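Local coordinates for arginine kinase (Anthopleura japonica, PDB 4RF8), which catalyses the reversible transfer of a phosphoryl group from ATP to L-arginine, giving phosphoarginine and ADP, at residues R128-R133 with A288-K293. Residues are numbered along the deposited sequence; the frame is centred on the assembly and turned at random.
Sequences RSTRIR and ASVHVK. With ADP (adenosine-5'-diphosphate), chain C.
Ser129 pairs with His291 and Arg131 with Ser289 in antiparallel hydrogen-bonded pairs, the two segment axes approaching to 4.6 Å at 165°; Thr130–Val290 and Ile132–Ala288 are the non-hydrogen-bonded pairs between and beyond them. Arg128 and Ser129 together face His291 in a classic beta bulge: Arg128 N donates to His291 O (2.7 Å), and His291 N to Ser129 O. On the face of Thr130 and Ile132, which pack on helix 246-263, Thr130 OG1 lies beside Val290 CG2 and is hydrogen-bonded to Gly243 O, while Ile132 CG1 meets Ala288 CB at 4.1 Å. On the other, Ser129, Arg131, Ser289 and His291 carry the ADP. Ser129 OG, turned between its backbone N and carbonyl carbon (chi1 55°), donates to ADP N1 at 2.6 Å; Ser289 OG lies between ADP N7 (2.8 Å) and the Asp333 carboxylate. Adenine is sandwiched between the roughly parallel His291 ring and the aliphatic part of extended Arg131, whose CD is 3.6 Å from ADP C4. ADP O4' stands over the Arg131 guanidinium face, and Arg131 NH2 reaches ADP O2B at 3.0 Å. Arg133, bent at chi2 and chi3, turns NE toward O2B and NH1 toward O3B, at distances too short to be exact. Arg131 thus anchors the beta-phosphate, with the Arg133 guanidinium edge also facing it, and both probably offset its charge; the nucleotide site is built directly on central strands of the phosphagen kinase catalytic domain.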
loop_
_atom_site.group_PDB
_atom_site.type_symbol
_atom_site.label_atom_id
_atom_site.label_comp_id
_atom_site.label_asym_id
_atom_site.label_seq_id
_atom_site.Cartn_x
_atom_site.Cartn_y
_atom_site.Cartn_z
ATOM N N ARG A 128 -0.411 2.162 -7.750
ATOM C CA ARG A 128 -0.117 1.586 -6.443
ATOM C C ARG A 128 -0.135 2.604 -5.313
ATOM O O ARG A 128 -0.588 2.306 -4.207
ATOM C CB ARG A 128 1.224 0.864 -6.471
ATOM C CG ARG A 128 1.207 -0.367 -7.339
ATOM C CD ARG A 128 2.466 -1.172 -7.176
ATOM N NE ARG A 128 2.371 -2.444 -7.882
ATOM C CZ ARG A 128 3.386 -3.283 -8.027
ATOM N NH1 ARG A 128 4.568 -2.974 -7.517
ATOM N NH2 ARG A 128 3.222 -4.422 -8.686
ATOM N N SER A 129 0.362 3.803 -5.591
ATOM C CA SER A 129 0.431 4.838 -4.570
ATOM C C SER A 129 0.432 6.235 -5.181
ATOM O O SER A 129 0.750 6.411 -6.359
ATOM C CB SER A 129 1.668 4.639 -3.693
ATOM O OG SER A 129 2.843 4.578 -4.478
ATOM N N THR A 130 0.069 7.217 -4.363
ATOM C CA THR A 130 -0.003 8.609 -4.783
ATOM C C THR A 130 0.656 9.471 -3.711
ATOM O O THR A 130 0.498 9.207 -2.519
ATOM C CB THR A 130 -1.466 9.043 -4.973
ATOM O OG1 THR A 130 -2.079 8.232 -5.983
ATOM C CG2 THR A 130 -1.555 10.503 -5.386
ATOM N N ARG A 131 1.397 10.492 -4.127
ATOM C CA ARG A 131 2.134 11.326 -3.185
ATOM C C ARG A 131 2.304 12.735 -3.737
ATOM O O ARG A 131 2.651 12.909 -4.906
ATOM C CB ARG A 131 3.504 10.701 -2.913
ATOM C CG ARG A 131 4.412 11.490 -1.980
ATOM C CD ARG A 131 5.800 10.857 -1.955
ATOM N NE ARG A 131 6.702 11.488 -0.994
ATOM C CZ ARG A 131 7.624 12.392 -1.311
ATOM N NH1 ARG A 131 8.399 12.906 -0.366
ATOM N NH2 ARG A 131 7.774 12.786 -2.569
ATOM N N ILE A 132 2.042 13.738 -2.903
ATOM C CA ILE A 132 2.286 15.124 -3.289
ATOM C C ILE A 132 3.084 15.857 -2.208
ATOM O O ILE A 132 2.688 15.884 -1.038
ATOM C CB ILE A 132 0.977 15.884 -3.591
ATOM C CG1 ILE A 132 0.120 15.103 -4.587
ATOM C CG2 ILE A 132 1.280 17.267 -4.151
ATOM C CD1 ILE A 132 -1.252 15.696 -4.822
ATOM N N ARG A 133 4.211 16.441 -2.609
ATOM C CA ARG A 133 5.087 17.164 -1.693
ATOM C C ARG A 133 5.167 18.629 -2.101
ATOM O O ARG A 133 5.244 18.933 -3.290
ATOM C CB ARG A 133 6.492 16.541 -1.709
ATOM C CG ARG A 133 7.568 17.309 -0.928
ATOM C CD ARG A 133 8.338 18.316 -1.801
ATOM N NE ARG A 133 9.316 17.690 -2.688
ATOM C CZ ARG A 133 10.029 18.349 -3.598
ATOM N NH1 ARG A 133 10.900 17.701 -4.362
ATOM N NH2 ARG A 133 9.872 19.656 -3.750
ATOM N N ALA A 288 4.341 16.285 -7.454
ATOM C CA ALA A 288 3.228 15.345 -7.411
ATOM C C ALA A 288 3.673 14.056 -8.085
ATOM O O ALA A 288 4.290 14.095 -9.148
ATOM C CB ALA A 288 2.012 15.920 -8.102
ATOM N N SER A 289 3.360 12.918 -7.470
ATOM C CA SER A 289 3.904 11.641 -7.925
ATOM C C SER A 289 2.927 10.472 -7.811
ATOM O O SER A 289 2.065 10.441 -6.930
ATOM C CB SER A 289 5.185 11.318 -7.156
ATOM O OG SER A 289 5.597 9.983 -7.379
ATOM N N VAL A 290 3.082 9.508 -8.712
ATOM C CA VAL A 290 2.258 8.308 -8.726
ATOM C C VAL A 290 3.125 7.113 -9.108
ATOM O O VAL A 290 3.930 7.202 -10.033
ATOM C CB VAL A 290 1.084 8.445 -9.729
ATOM C CG1 VAL A 290 0.549 7.081 -10.127
ATOM C CG2 VAL A 290 -0.031 9.304 -9.152
ATOM N N HIS A 291 2.984 6.011 -8.377
ATOM C CA HIS A 291 3.611 4.760 -8.782
ATOM C C HIS A 291 2.592 3.929 -9.558
ATOM O O HIS A 291 1.514 3.617 -9.049
ATOM C CB HIS A 291 4.150 3.993 -7.568
ATOM C CG HIS A 291 5.370 4.611 -6.953
ATOM N ND1 HIS A 291 6.063 4.021 -5.919
ATOM C CD2 HIS A 291 6.019 5.767 -7.232
ATOM C CE1 HIS A 291 7.087 4.788 -5.585
ATOM N NE2 HIS A 291 7.083 5.851 -6.365
ATOM N N VAL A 292 2.931 3.590 -10.799
ATOM C CA VAL A 292 1.985 2.934 -11.692
ATOM C C VAL A 292 2.662 1.870 -12.556
ATOM O O VAL A 292 3.784 2.058 -13.035
ATOM C CB VAL A 292 1.241 3.969 -12.576
ATOM C CG1 VAL A 292 2.222 4.727 -13.456
ATOM C CG2 VAL A 292 0.173 3.297 -13.419
ATOM N N LYS A 293 1.975 0.746 -12.731
ATOM C CA LYS A 293 2.488 -0.362 -13.522
ATOM C C LYS A 293 2.082 -0.183 -14.982
ATOM O O LYS A 293 0.921 -0.386 -15.339
ATOM C CB LYS A 293 1.940 -1.682 -12.981
ATOM C CG LYS A 293 2.569 -2.924 -13.583
ATOM C CD LYS A 293 1.965 -4.170 -12.961
ATOM C CE LYS A 293 2.745 -5.415 -13.338
ATOM N NZ LYS A 293 2.119 -6.649 -12.788
HETATM P PB ADP C . 10.944 14.734 -2.982
HETATM O O1B ADP C . 11.556 14.275 -1.680
HETATM O O2B ADP C . 9.537 15.258 -2.851
HETATM O O3B ADP C . 11.847 15.617 -3.806
HETATM P PA ADP C . 11.697 12.099 -3.762
HETATM O O1A ADP C . 11.779 11.436 -5.117
HETATM O O2A ADP C . 12.956 12.450 -3.012
HETATM O O3A ADP C . 10.770 13.412 -3.889
HETATM O "O5'" ADP C . 10.806 11.169 -2.800
HETATM C "C5'" ADP C . 11.348 10.665 -1.582
HETATM C "C4'" ADP C . 10.803 9.267 -1.345
HETATM O "O4'" ADP C . 9.398 9.243 -1.620
HETATM C "C3'" ADP C . 11.473 8.279 -2.290
HETATM O "O3'" ADP C . 12.060 7.213 -1.539
HETATM C "C2'" ADP C . 10.358 7.741 -3.162
HETATM O "O2'" ADP C . 10.484 6.329 -3.336
HETATM C "C1'" ADP C . 9.090 8.084 -2.399
HETATM N N9 ADP C . 7.952 8.296 -3.332
HETATM C C8 ADP C . 7.912 9.127 -4.393
HETATM N N7 ADP C . 6.712 9.053 -5.029
HETATM C C5 ADP C . 5.959 8.152 -4.369
HETATM C C6 ADP C . 4.593 7.589 -4.502
HETATM N N6 ADP C . 3.760 7.986 -5.497
HETATM N N1 ADP C . 4.206 6.666 -3.596
HETATM C C2 ADP C . 5.015 6.258 -2.603
HETATM N N3 ADP C . 6.264 6.723 -2.423
HETATM C C4 ADP C . 6.785 7.653 -3.259
#